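Local coordinates for outer membrane usher protein PapC (Escherichia coli, PDB 3L48) that exports and assembles pilus subunits across the bacterial outer membrane through a pore it forms, seen here in its immunoglobulin-like C-terminal domain, at residues 24-29 and 37-42; 9-14 and 44-49; 54-59 and 66-71; 13-18 and 79-84. All coordinates share one frame; numbering follows the deposited sequence. Where two conformers were deposited one is given.

Contact 1. Residues 24-29 and 37-42; sequences FGASVT and GMVADE
Val39 is met by two consecutive residues, Gly25 and Ala26, and bonded to both: Gly25 N gives its hydrogen to Val39 O at 2.8 Å, and Val39 N donates to Ala26 O, also at 2.8 Å. On the buried side of this pair of bonds, Val39 CG2 presses on the methyl of Ala26 (CB to CG2, 3.7 Å). Its position follows from chi1 of -175°, which sets CG1 anti to the backbone N and swings CG2 to the Ala26 side. Val28 CG2 reaches the same Val39 methyl at a looser 4.1 Å, the two valines crossing at about a right angle. The surface side belongs to Met38, whose bent chain folds back over Ser27 (SD to Ser27 CB, 3.7 Å) and ends with CE against Gly25 O. Phe24 closes the far end, with the backbone N of Asp41 in the plane of its ring, at the edge. Farther on, Val28 N to Gly37 O (2.9 Å) returns the strands to regular antiparallel pairing, and Ser27 and Thr29 bond through their backbones to Asn59 and Ser57 on the next strand. Gly25, with phi 105° and psi -2°, and this bonding pattern mark a G1 beta bulge at the open end of the hairpin 27-29/35-38.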
loop_
_atom_site.group_PDB
_atom_site.type_symbol
_atom_site.label_atom_id
_atom_site.label_comp_id
_atom_site.label_asym_id
_atom_site.label_seq_id
_atom_site.Cartn_x
_atom_site.Cartn_y
_atom_site.Cartn_z
ATOM N N PHE A 24 6.800 7.480 -7.240
ATOM C CA PHE A 24 7.743 6.436 -7.617
ATOM C C PHE A 24 8.866 6.333 -6.586
ATOM O O PHE A 24 9.624 7.283 -6.388
ATOM C CB PHE A 24 8.317 6.789 -8.993
ATOM C CG PHE A 24 9.251 5.762 -9.564
ATOM C CD1 PHE A 24 10.623 5.893 -9.413
ATOM C CD2 PHE A 24 8.763 4.686 -10.287
ATOM C CE1 PHE A 24 11.488 4.958 -9.954
ATOM C CE2 PHE A 24 9.626 3.745 -10.830
ATOM C CZ PHE A 24 10.991 3.885 -10.662
ATOM N N GLY A 25 8.972 5.186 -5.921
ATOM C CA GLY A 25 10.044 4.975 -4.963
ATOM C C GLY A 25 9.608 5.054 -3.512
ATOM O O GLY A 25 10.416 4.865 -2.606
ATOM N N ALA A 26 8.330 5.345 -3.287
ATOM C CA ALA A 26 7.776 5.323 -1.938
ATOM C C ALA A 26 7.786 3.888 -1.409
ATOM O O ALA A 26 7.710 2.937 -2.184
ATOM C CB ALA A 26 6.359 5.877 -1.938
ATOM N N SER A 27 7.882 3.730 -0.093
ATOM C CA SER A 27 7.854 2.398 0.501
ATOM C C SER A 27 6.516 2.112 1.173
ATOM O O SER A 27 5.851 3.018 1.670
ATOM C CB SER A 27 8.992 2.226 1.509
ATOM O OG SER A 27 8.828 3.108 2.602
ATOM N N VAL A 28 6.130 0.841 1.186
ATOM C CA VAL A 28 4.898 0.414 1.832
ATOM C C VAL A 28 5.251 -0.545 2.962
ATOM O O VAL A 28 5.917 -1.558 2.742
ATOM C CB VAL A 28 3.960 -0.296 0.842
ATOM C CG1 VAL A 28 2.615 -0.567 1.494
ATOM C CG2 VAL A 28 3.783 0.547 -0.409
ATOM N N THR A 29 4.807 -0.225 4.171
ATOM C CA THR A 29 5.195 -0.998 5.343
ATOM C C THR A 29 3.984 -1.508 6.108
ATOM O O THR A 29 2.935 -0.860 6.141
ATOM C CB THR A 29 6.074 -0.170 6.298
ATOM O OG1 THR A 29 5.386 1.032 6.655
ATOM C CG2 THR A 29 7.397 0.189 5.633
ATOM N N GLY A 37 6.776 -3.844 0.064
ATOM C CA GLY A 37 6.944 -3.475 -1.326
ATOM C C GLY A 37 7.239 -2.003 -1.525
ATOM O O GLY A 37 7.233 -1.218 -0.579
ATOM N N MET A 38 7.500 -1.638 -2.773
ATOM C CA MET A 38 7.829 -0.272 -3.139
ATOM C C MET A 38 6.910 0.177 -4.262
ATOM O O MET A 38 6.538 -0.621 -5.122
ATOM C CB MET A 38 9.282 -0.199 -3.605
ATOM C CG MET A 38 10.264 -0.797 -2.625
ATOM S SD MET A 38 10.547 0.299 -1.235
ATOM C CE MET A 38 11.513 1.572 -2.049
ATOM N N VAL A 39 6.540 1.453 -4.253
ATOM C CA VAL A 39 5.661 1.988 -5.282
ATOM C C VAL A 39 6.437 2.216 -6.571
ATOM O O VAL A 39 7.487 2.855 -6.573
ATOM C CB VAL A 39 5.025 3.317 -4.841
ATOM C CG1 VAL A 39 4.015 3.793 -5.882
ATOM C CG2 VAL A 39 4.358 3.156 -3.486
ATOM N N ALA A 40 5.920 1.689 -7.672
ATOM C CA ALA A 40 6.533 1.931 -8.968
ATOM C C ALA A 40 5.844 3.104 -9.655
ATOM O O ALA A 40 5.485 4.094 -9.016
ATOM C CB ALA A 40 6.464 0.682 -9.829
ATOM N N ASP A 41 5.673 3.011 -10.967
ATOM C CA ASP A 41 5.023 4.089 -11.695
ATOM C C ASP A 41 3.503 3.978 -11.600
ATOM O O ASP A 41 2.955 2.903 -11.343
ATOM C CB ASP A 41 5.488 4.132 -13.155
ATOM C CG ASP A 41 5.442 2.773 -13.828
ATOM O OD1 ASP A 41 5.881 1.780 -13.211
ATOM O OD2 ASP A 41 4.976 2.703 -14.985
ATOM N N GLU A 42 2.834 5.109 -11.794
ATOM C CA GLU A 42 1.373 5.182 -11.748
ATOM C C GLU A 42 0.739 4.638 -10.464
ATOM O O GLU A 42 -0.350 4.068 -10.494
ATOM C CB GLU A 42 0.769 4.484 -12.974
ATOM C CG GLU A 42 1.104 5.163 -14.301
ATOM C CD GLU A 42 0.527 6.573 -14.407
ATOM O OE1 GLU A 42 -0.492 6.857 -13.745
ATOM O OE2 GLU A 42 1.093 7.399 -15.155
#

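Contact 2. Residues 9-14 and 44-49; sequences RLFAIL and LAWLSG
An antiparallel pairing in the three-stranded sheet of this immunoglobulin-like sandwich joins strand 10-14 to strand 44-47, with Leu10 opposite Leu47 and Ala12 opposite Ala45 as hydrogen-bonded pairs. Four backbone bonds tie them, from Leu47 N to Leu10 O at 2.8 Å to Ala12 N to Ala45 O at 3.0 Å. The last is the least regular, its donor standing 41° out of the carbonyl plane. Between these pairs lies the aromatic pair on the outer face. The Phe11 ring turns an edge to the indole of Trp46 in a T-shaped stack, inclined at 54° to the five-membered ring, whose centroid is 4.5 Å from that of the phenyl. Phe11 CD1 makes the nearest approach, 3.3 Å from Trp46 NE1, while Phe11 CE1 stands over the middle of the indole. The two rings share a face because Phe11 and Trp46 form a non-hydrogen-bonded pair; on that face, chi1 of -53° sets Phe11 CG anti to the carbonyl carbon and turns the ring toward the indole. Arg9 flanks them, its guanidinium alongside the Trp46 six-membered ring and one face on Phe11 CZ; its NE is held by a salt bridge to Asp77. At the other end Ile13 CD1 meets Leu44 CD1 at 3.7 Å. The inner face is aliphatic: Ala12 CB rests on Leu47 CD1 (3.9 Å) and Leu14 CD1 on Ala45 CB (3.8 Å). Strand 10-16 is the middle one of this sheet, with strand 78-84 along its other edge, and Leu10 and Leu14 continue inward to Val70 and Val39.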
loop_
_atom_site.group_PDB
_atom_site.type_symbol
_atom_site.label_atom_id
_atom_site.label_comp_id
_atom_site.label_asym_id
_atom_site.label_seq_id
_atom_site.Cartn_x
_atom_site.Cartn_y
_atom_site.Cartn_z
ATOM N N ARG A 9 0.370 -12.035 -1.546
ATOM C CA ARG A 9 0.875 -11.101 -2.557
ATOM C C ARG A 9 -0.243 -10.323 -3.235
ATOM O O ARG A 9 -1.147 -10.906 -3.838
ATOM C CB ARG A 9 1.743 -11.762 -3.627
ATOM C CG ARG A 9 2.091 -10.757 -4.729
ATOM C CD ARG A 9 3.139 -11.241 -5.700
ATOM N NE ARG A 9 2.586 -12.116 -6.724
ATOM C CZ ARG A 9 3.239 -12.478 -7.819
ATOM N NH1 ARG A 9 4.465 -12.025 -8.036
ATOM N NH2 ARG A 9 2.668 -13.288 -8.697
ATOM N N LEU A 10 -0.163 -8.999 -3.150
ATOM C CA LEU A 10 -1.193 -8.142 -3.719
ATOM C C LEU A 10 -0.643 -7.214 -4.789
ATOM O O LEU A 10 0.460 -6.690 -4.663
ATOM C CB LEU A 10 -1.861 -7.313 -2.623
ATOM C CG LEU A 10 -2.519 -8.113 -1.503
ATOM C CD1 LEU A 10 -3.321 -7.185 -0.605
ATOM C CD2 LEU A 10 -3.400 -9.207 -2.088
ATOM N N PHE A 11 -1.418 -7.026 -5.850
ATOM C CA PHE A 11 -1.117 -6.016 -6.852
ATOM C C PHE A 11 -1.935 -4.778 -6.505
ATOM O O PHE A 11 -3.111 -4.681 -6.860
ATOM C CB PHE A 11 -1.473 -6.515 -8.252
ATOM C CG PHE A 11 -0.857 -7.844 -8.601
ATOM C CD1 PHE A 11 0.515 -8.028 -8.535
ATOM C CD2 PHE A 11 -1.649 -8.906 -9.005
ATOM C CE1 PHE A 11 1.088 -9.253 -8.861
ATOM C CE2 PHE A 11 -1.084 -10.133 -9.334
ATOM C CZ PHE A 11 0.288 -10.306 -9.262
ATOM N N ALA A 12 -1.315 -3.842 -5.797
ATOM C CA ALA A 12 -2.047 -2.710 -5.238
ATOM C C ALA A 12 -2.028 -1.480 -6.137
ATOM O O ALA A 12 -0.967 -1.005 -6.544
ATOM C CB ALA A 12 -1.515 -2.362 -3.852
ATOM N N ILE A 13 -3.217 -0.976 -6.448
ATOM C CA ILE A 13 -3.348 0.294 -7.143
ATOM C C ILE A 13 -3.594 1.370 -6.092
ATOM O O ILE A 13 -4.686 1.468 -5.530
ATOM C CB ILE A 13 -4.502 0.274 -8.162
ATOM C CG1 ILE A 13 -4.377 -0.938 -9.092
ATOM C CG2 ILE A 13 -4.532 1.571 -8.971
ATOM C CD1 ILE A 13 -3.064 -0.999 -9.844
ATOM N N LEU A 14 -2.567 2.162 -5.816
ATOM C CA LEU A 14 -2.626 3.155 -4.751
ATOM C C LEU A 14 -3.030 4.538 -5.255
ATOM O O LEU A 14 -2.441 5.064 -6.201
ATOM C CB LEU A 14 -1.270 3.260 -4.056
ATOM C CG LEU A 14 -0.666 2.002 -3.433
ATOM C CD1 LEU A 14 0.785 2.256 -3.056
ATOM C CD2 LEU A 14 -1.463 1.579 -2.219
ATOM N N LEU A 44 1.298 2.126 -8.722
ATOM C CA LEU A 44 1.229 0.672 -8.595
ATOM C C LEU A 44 2.289 0.146 -7.625
ATOM O O LEU A 44 3.457 0.534 -7.701
ATOM C CB LEU A 44 1.382 0.013 -9.972
ATOM C CG LEU A 44 1.548 -1.508 -10.047
ATOM C CD1 LEU A 44 0.350 -2.230 -9.452
ATOM C CD2 LEU A 44 1.775 -1.946 -11.489
ATOM N N ALA A 45 1.879 -0.733 -6.714
ATOM C CA ALA A 45 2.815 -1.364 -5.783
ATOM C C ALA A 45 2.524 -2.848 -5.571
ATOM O O ALA A 45 1.478 -3.212 -5.038
ATOM C CB ALA A 45 2.814 -0.637 -4.442
ATOM N N TRP A 46 3.458 -3.698 -5.984
ATOM C CA TRP A 46 3.365 -5.125 -5.698
ATOM C C TRP A 46 3.808 -5.385 -4.266
ATOM O O TRP A 46 4.950 -5.103 -3.898
ATOM C CB TRP A 46 4.235 -5.925 -6.667
ATOM C CG TRP A 46 3.646 -6.052 -8.031
ATOM C CD1 TRP A 46 2.699 -5.243 -8.597
ATOM C CD2 TRP A 46 3.969 -7.045 -9.012
ATOM N NE1 TRP A 46 2.409 -5.677 -9.868
ATOM C CE2 TRP A 46 3.173 -6.775 -10.147
ATOM C CE3 TRP A 46 4.848 -8.129 -9.039
ATOM C CZ2 TRP A 46 3.239 -7.560 -11.297
ATOM C CZ3 TRP A 46 4.907 -8.904 -10.182
ATOM C CH2 TRP A 46 4.109 -8.616 -11.295
ATOM N N LEU A 47 2.902 -5.922 -3.458
ATOM C CA LEU A 47 3.184 -6.145 -2.046
ATOM C C LEU A 47 3.326 -7.631 -1.712
ATOM O O LEU A 47 2.480 -8.447 -2.081
ATOM C CB LEU A 47 2.093 -5.511 -1.185
ATOM C CG LEU A 47 1.770 -4.048 -1.497
ATOM C CD1 LEU A 47 0.540 -3.597 -0.729
ATOM C CD2 LEU A 47 2.955 -3.152 -1.185
ATOM N N SER A 48 4.404 -7.971 -1.013
ATOM C CA SER A 48 4.651 -9.346 -0.589
ATOM C C SER A 48 4.294 -9.532 0.882
ATOM O O SER A 48 4.529 -8.644 1.705
ATOM C CB SER A 48 6.123 -9.717 -0.797
ATOM O OG SER A 48 6.512 -9.577 -2.151
ATOM N N GLY A 49 3.727 -10.690 1.203
ATOM C CA GLY A 49 3.471 -11.073 2.581
ATOM C C GLY A 49 2.490 -10.179 3.310
ATOM O O GLY A 49 2.645 -9.922 4.503
#

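Contact 3. Residues 54-59 and 66-71; sequences ETLSVN and CQVNVP
Leu56 is the centre of the apolar side, its chain lying across two valines of the partner strand. Its CB touches Val68 CG2 at 3.6 Å, and its CG meets Val70 CG2 at 3.8 Å. Setting CG anti to the carbonyl carbon (chi1 -55°) carries the branched end toward Val70, while Val68 turns CG2 into the cleft between its own backbone N and carbonyl carbon to reach the leucine. Val58 and Cys66 extend this inward-facing side, and Cys66 is joined by a disulfide to Cys84 of the opposite sheet. Between the two faces runs the backbone pairing. Leu56 and Val68 bond twice, N to O each way, both at 2.9 Å; Val58 N reaches Cys66 O at 2.8 Å in an almost straight bond, and Val70 N donates to Glu54 O at 3.0 Å just past the end of the strand. On the outer face the side chains are polar. Thr55 and Asn69 rise next to each other, with Thr55 OG1 3.2 Å from Asn69 ND2. Gln67 passes its extended chain between two neighbours, its CG 4.0 Å from Ser57 CB and its CD against Thr55 CG2. The hydroxyl of Ser57 bonds to Thr29 OG1 on the adjoining strand. At the end, Glu54, a buried residue, accepts from Thr51 N through OE2, and Glu31 accepts from Thr55 N. With polar and apolar residues alternating, this is an amphipathic beta hairpin forming one edge of the four-stranded sheet of an immunoglobulin-like sandwich.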
loop_
_atom_site.group_PDB
_atom_site.type_symbol
_atom_site.label_atom_id
_atom_site.label_comp_id
_atom_site.label_asym_id
_atom_site.label_seq_id
_atom_site.Cartn_x
_atom_site.Cartn_y
_atom_site.Cartn_z
ATOM N N GLU A 54 -4.995 -5.875 7.695
ATOM C CA GLU A 54 -4.015 -5.026 8.365
ATOM C C GLU A 54 -3.988 -3.613 7.791
ATOM O O GLU A 54 -4.541 -3.349 6.724
ATOM C CB GLU A 54 -2.617 -5.645 8.305
ATOM C CG GLU A 54 -1.932 -5.521 6.957
ATOM C CD GLU A 54 -0.476 -5.947 7.006
ATOM O OE1 GLU A 54 0.209 -5.615 7.997
ATOM O OE2 GLU A 54 -0.011 -6.607 6.052
ATOM N N THR A 55 -3.344 -2.708 8.517
ATOM C CA THR A 55 -3.172 -1.333 8.067
ATOM C C THR A 55 -1.741 -1.111 7.599
ATOM O O THR A 55 -0.791 -1.317 8.354
ATOM C CB THR A 55 -3.489 -0.322 9.188
ATOM O OG1 THR A 55 -4.854 -0.471 9.596
ATOM C CG2 THR A 55 -3.263 1.108 8.701
ATOM N N LEU A 56 -1.589 -0.697 6.347
ATOM C CA LEU A 56 -0.268 -0.419 5.807
ATOM C C LEU A 56 -0.034 1.081 5.781
ATOM O O LEU A 56 -0.973 1.863 5.630
ATOM C CB LEU A 56 -0.129 -0.990 4.395
ATOM C CG LEU A 56 -0.426 -2.480 4.204
ATOM C CD1 LEU A 56 -0.093 -2.907 2.780
ATOM C CD2 LEU A 56 0.344 -3.325 5.207
ATOM N N SER A 57 1.220 1.483 5.936
ATOM C CA SER A 57 1.575 2.886 5.798
ATOM C C SER A 57 2.442 3.074 4.557
ATOM O O SER A 57 3.293 2.239 4.248
ATOM C CB SER A 57 2.290 3.402 7.049
ATOM O OG SER A 57 3.624 2.937 7.098
ATOM N N VAL A 58 2.200 4.163 3.839
ATOM C CA VAL A 58 2.974 4.487 2.652
ATOM C C VAL A 58 3.911 5.639 2.976
ATOM O O VAL A 58 3.473 6.714 3.382
ATOM C CB VAL A 58 2.060 4.868 1.481
ATOM C CG1 VAL A 58 2.884 5.165 0.238
ATOM C CG2 VAL A 58 1.070 3.745 1.217
ATOM N N ASN A 59 5.207 5.411 2.801
ATOM C CA ASN A 59 6.201 6.380 3.233
ATOM C C ASN A 59 6.977 7.012 2.088
ATOM O O ASN A 59 7.382 6.332 1.146
ATOM C CB ASN A 59 7.183 5.723 4.206
ATOM C CG ASN A 59 6.509 4.727 5.126
ATOM O OD1 ASN A 59 6.576 3.514 4.905
ATOM N ND2 ASN A 59 5.845 5.231 6.159
ATOM N N CYS A 66 0.520 8.518 4.238
ATOM C CA CYS A 66 -0.862 8.056 4.303
ATOM C C CYS A 66 -0.935 6.572 4.637
ATOM O O CYS A 66 0.071 5.865 4.588
ATOM C CB CYS A 66 -1.597 8.353 2.993
ATOM S SG CYS A 66 -0.612 8.090 1.502
ATOM N N GLN A 67 -2.131 6.109 4.981
ATOM C CA GLN A 67 -2.329 4.716 5.345
ATOM C C GLN A 67 -3.482 4.096 4.572
ATOM O O GLN A 67 -4.414 4.790 4.166
ATOM C CB GLN A 67 -2.554 4.581 6.853
ATOM C CG GLN A 67 -1.318 4.913 7.670
ATOM C CD GLN A 67 -1.497 4.664 9.152
ATOM O OE1 GLN A 67 -0.560 4.249 9.838
ATOM N NE2 GLN A 67 -2.702 4.908 9.656
ATOM N N VAL A 68 -3.398 2.784 4.366
ATOM C CA VAL A 68 -4.433 2.038 3.669
ATOM C C VAL A 68 -4.904 0.882 4.539
ATOM O O VAL A 68 -4.146 0.353 5.347
ATOM C CB VAL A 68 -3.920 1.467 2.326
ATOM C CG1 VAL A 68 -3.359 2.577 1.446
ATOM C CG2 VAL A 68 -2.871 0.407 2.577
ATOM N N ASN A 69 -6.165 0.505 4.376
ATOM C CA ASN A 69 -6.712 -0.654 5.063
ATOM C C ASN A 69 -6.884 -1.809 4.088
ATOM O O ASN A 69 -7.729 -1.758 3.193
ATOM C CB ASN A 69 -8.051 -0.308 5.720
ATOM C CG ASN A 69 -7.940 0.838 6.703
ATOM O OD1 ASN A 69 -8.722 1.787 6.660
ATOM N ND2 ASN A 69 -6.960 0.758 7.596
ATOM N N VAL A 70 -6.067 -2.843 4.248
ATOM C CA VAL A 70 -6.165 -4.011 3.386
ATOM C C VAL A 70 -7.448 -4.763 3.705
ATOM O O VAL A 70 -7.640 -5.208 4.835
ATOM C CB VAL A 70 -4.968 -4.952 3.571
ATOM C CG1 VAL A 70 -5.103 -6.167 2.663
ATOM C CG2 VAL A 70 -3.666 -4.213 3.289
ATOM N N PRO A 71 -8.337 -4.900 2.710
ATOM C CA PRO A 71 -9.606 -5.606 2.919
ATOM C C PRO A 71 -9.389 -6.989 3.531
ATOM O O PRO A 71 -8.391 -7.652 3.239
ATOM C CB PRO A 71 -10.171 -5.730 1.501
ATOM C CG PRO A 71 -9.581 -4.575 0.764
ATOM C CD PRO A 71 -8.198 -4.408 1.329
#

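Contact 4. Residues 13-18 and 79-84; sequences ILRLAD and QLLLPC
The first and last strands of the domain run parallel here, strand 13-16 beside 79-84 at 26°, with Ile13 next to Leu81 and Leu14 next to Leu82. Ile13 bonds to the two residues flanking its partner Leu81, the alternation of parallel strands: its N donates to Leu80 O at 2.9 Å and its O accepts from Leu82 N at the same distance. Two residues on, Arg15 O takes the hydrogen of Cys84 N at 2.7 Å. Pro83 CA also lies against Arg15 O, and the missing N-H of the proline costs this pairing nothing, since the donors are its neighbours Leu82 and Cys84. Beyond Leu16 the pairing fades, and Ala17 N to Cys84 O is a weak bond. On the inner face Leu14 CD2 packs on Leu82 CB at 3.7 Å, its branch directed to that side by chi1 of -57°. Farther along, Leu16 leans on Cys84, whose sulfur is joined to Cys66. On the outer face Leu81 folds CD1 back to Ile13 O (3.5 Å), while the extended chain of Gln79 passes the isoleucine with Gln79 CG 3.9 Å from Ile13 CG1. First and last strands lying parallel, side by side in a mixed sheet, belong to the Greek-key, immunoglobulin-like fold of this domain; the pairing brings the two ends of the strand order into one sheet.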
loop_
_atom_site.group_PDB
_atom_site.type_symbol
_atom_site.label_atom_id
_atom_site.label_comp_id
_atom_site.label_asym_id
_atom_site.label_seq_id
_atom_site.Cartn_x
_atom_site.Cartn_y
_atom_site.Cartn_z
ATOM N N ILE A 13 -3.217 -0.976 -6.448
ATOM C CA ILE A 13 -3.348 0.294 -7.143
ATOM C C ILE A 13 -3.594 1.370 -6.092
ATOM O O ILE A 13 -4.686 1.468 -5.530
ATOM C CB ILE A 13 -4.502 0.274 -8.162
ATOM C CG1 ILE A 13 -4.377 -0.938 -9.092
ATOM C CG2 ILE A 13 -4.532 1.571 -8.971
ATOM C CD1 ILE A 13 -3.064 -0.999 -9.844
ATOM N N LEU A 14 -2.567 2.162 -5.816
ATOM C CA LEU A 14 -2.626 3.155 -4.751
ATOM C C LEU A 14 -3.030 4.538 -5.255
ATOM O O LEU A 14 -2.441 5.064 -6.201
ATOM C CB LEU A 14 -1.270 3.260 -4.056
ATOM C CG LEU A 14 -0.666 2.002 -3.433
ATOM C CD1 LEU A 14 0.785 2.256 -3.056
ATOM C CD2 LEU A 14 -1.463 1.579 -2.219
ATOM N N ARG A 15 -4.039 5.124 -4.620
ATOM C CA ARG A 15 -4.405 6.512 -4.882
ATOM C C ARG A 15 -4.831 7.187 -3.585
ATOM O O ARG A 15 -5.519 6.583 -2.761
ATOM C CB ARG A 15 -5.526 6.611 -5.924
ATOM C CG ARG A 15 -5.189 5.987 -7.272
ATOM C CD ARG A 15 -5.987 6.631 -8.398
ATOM N NE ARG A 15 -5.469 7.951 -8.747
ATOM C CZ ARG A 15 -5.002 8.282 -9.946
ATOM N NH1 ARG A 15 -4.992 7.395 -10.928
ATOM N NH2 ARG A 15 -4.551 9.506 -10.164
ATOM N N LEU A 16 -4.412 8.434 -3.402
ATOM C CA LEU A 16 -4.786 9.195 -2.219
ATOM C C LEU A 16 -6.246 9.615 -2.318
ATOM O O LEU A 16 -6.851 9.549 -3.394
ATOM C CB LEU A 16 -3.883 10.418 -2.032
ATOM C CG LEU A 16 -2.540 10.171 -1.337
ATOM C CD1 LEU A 16 -1.620 9.341 -2.217
ATOM C CD2 LEU A 16 -1.878 11.494 -0.972
ATOM N N ALA A 17 -6.808 10.037 -1.190
ATOM C CA ALA A 17 -8.191 10.497 -1.146
ATOM C C ALA A 17 -8.434 11.641 -2.127
ATOM O O ALA A 17 -9.535 11.792 -2.654
ATOM C CB ALA A 17 -8.574 10.920 0.275
ATOM N N ASP A 18 -7.401 12.442 -2.374
ATOM C CA ASP A 18 -7.535 13.589 -3.268
ATOM C C ASP A 18 -7.352 13.205 -4.735
ATOM O O ASP A 18 -7.502 14.038 -5.628
ATOM C CB ASP A 18 -6.568 14.712 -2.874
ATOM C CG ASP A 18 -5.113 14.346 -3.109
ATOM O OD1 ASP A 18 -4.833 13.198 -3.510
ATOM O OD2 ASP A 18 -4.245 15.218 -2.896
ATOM N N GLN A 79 -5.497 -8.017 -7.739
ATOM C CA GLN A 79 -5.313 -6.591 -7.964
ATOM C C GLN A 79 -6.452 -5.855 -7.283
ATOM O O GLN A 79 -7.619 -6.181 -7.495
ATOM C CB GLN A 79 -5.310 -6.250 -9.454
ATOM C CG GLN A 79 -5.173 -4.751 -9.721
ATOM C CD GLN A 79 -5.487 -4.379 -11.156
ATOM O OE1 GLN A 79 -6.599 -3.951 -11.470
ATOM N NE2 GLN A 79 -4.511 -4.546 -12.033
ATOM N N LEU A 80 -6.123 -4.863 -6.465
ATOM C CA LEU A 80 -7.163 -4.067 -5.828
ATOM C C LEU A 80 -6.745 -2.621 -5.576
ATOM O O LEU A 80 -5.568 -2.320 -5.370
ATOM C CB LEU A 80 -7.642 -4.725 -4.532
ATOM C CG LEU A 80 -6.783 -4.557 -3.280
ATOM C CD1 LEU A 80 -7.424 -5.294 -2.111
ATOM C CD2 LEU A 80 -5.365 -5.054 -3.510
ATOM N N LEU A 81 -7.735 -1.736 -5.613
ATOM C CA LEU A 81 -7.553 -0.335 -5.271
ATOM C C LEU A 81 -7.351 -0.211 -3.770
ATOM O O LEU A 81 -8.131 -0.757 -2.988
ATOM C CB LEU A 81 -8.792 0.467 -5.683
ATOM C CG LEU A 81 -8.817 1.961 -5.354
ATOM C CD1 LEU A 81 -7.859 2.726 -6.256
ATOM C CD2 LEU A 81 -10.236 2.523 -5.471
ATOM N N LEU A 82 -6.302 0.497 -3.367
ATOM C CA LEU A 82 -6.114 0.826 -1.958
ATOM C C LEU A 82 -6.114 2.343 -1.766
ATOM O O LEU A 82 -5.094 3.000 -1.968
ATOM C CB LEU A 82 -4.815 0.219 -1.419
ATOM C CG LEU A 82 -4.727 -1.311 -1.418
ATOM C CD1 LEU A 82 -3.434 -1.764 -0.767
ATOM C CD2 LEU A 82 -5.921 -1.923 -0.698
ATOM N N PRO A 83 -7.274 2.905 -1.399
ATOM C CA PRO A 83 -7.348 4.343 -1.125
ATOM C C PRO A 83 -6.406 4.709 0.010
ATOM O O PRO A 83 -6.536 4.189 1.117
ATOM C CB PRO A 83 -8.804 4.545 -0.689
ATOM C CG PRO A 83 -9.546 3.423 -1.329
ATOM C CD PRO A 83 -8.592 2.255 -1.312
ATOM N N CYS A 84 -5.459 5.603 -0.259
ATOM C CA CYS A 84 -4.492 6.006 0.758
ATOM C C CYS A 84 -4.903 7.310 1.440
ATOM O O CYS A 84 -4.892 8.377 0.827
ATOM C CB CYS A 84 -3.092 6.134 0.154
ATOM S SG CYS A 84 -1.760 6.033 1.371
#

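How the contacts relate
Two sheets face each other, and the four contacts divide between them. Contacts 2 and 4 share strand 10-16, one on each side of it, antiparallel and parallel; contacts 1 and 3 are hairpins of the other sheet, joined where strand 27-29 pairs with 55-59. Contact 3 is the most buried, whereas contacts 1 and 4 have more exposed residues. All send aliphatic chains into the shared core: Leu47 meets Val28 and Leu56, Leu14 meets Val39, and the Cys66-Cys84 disulfide clamps contact 3 to contact 4. Outward chemistry differs: aromatics with an arginine in contact 2, hydroxyls and amides in contact 3, a methionine over a bulge in contact 1, leucine, isoleucine and glutamine in contact 4.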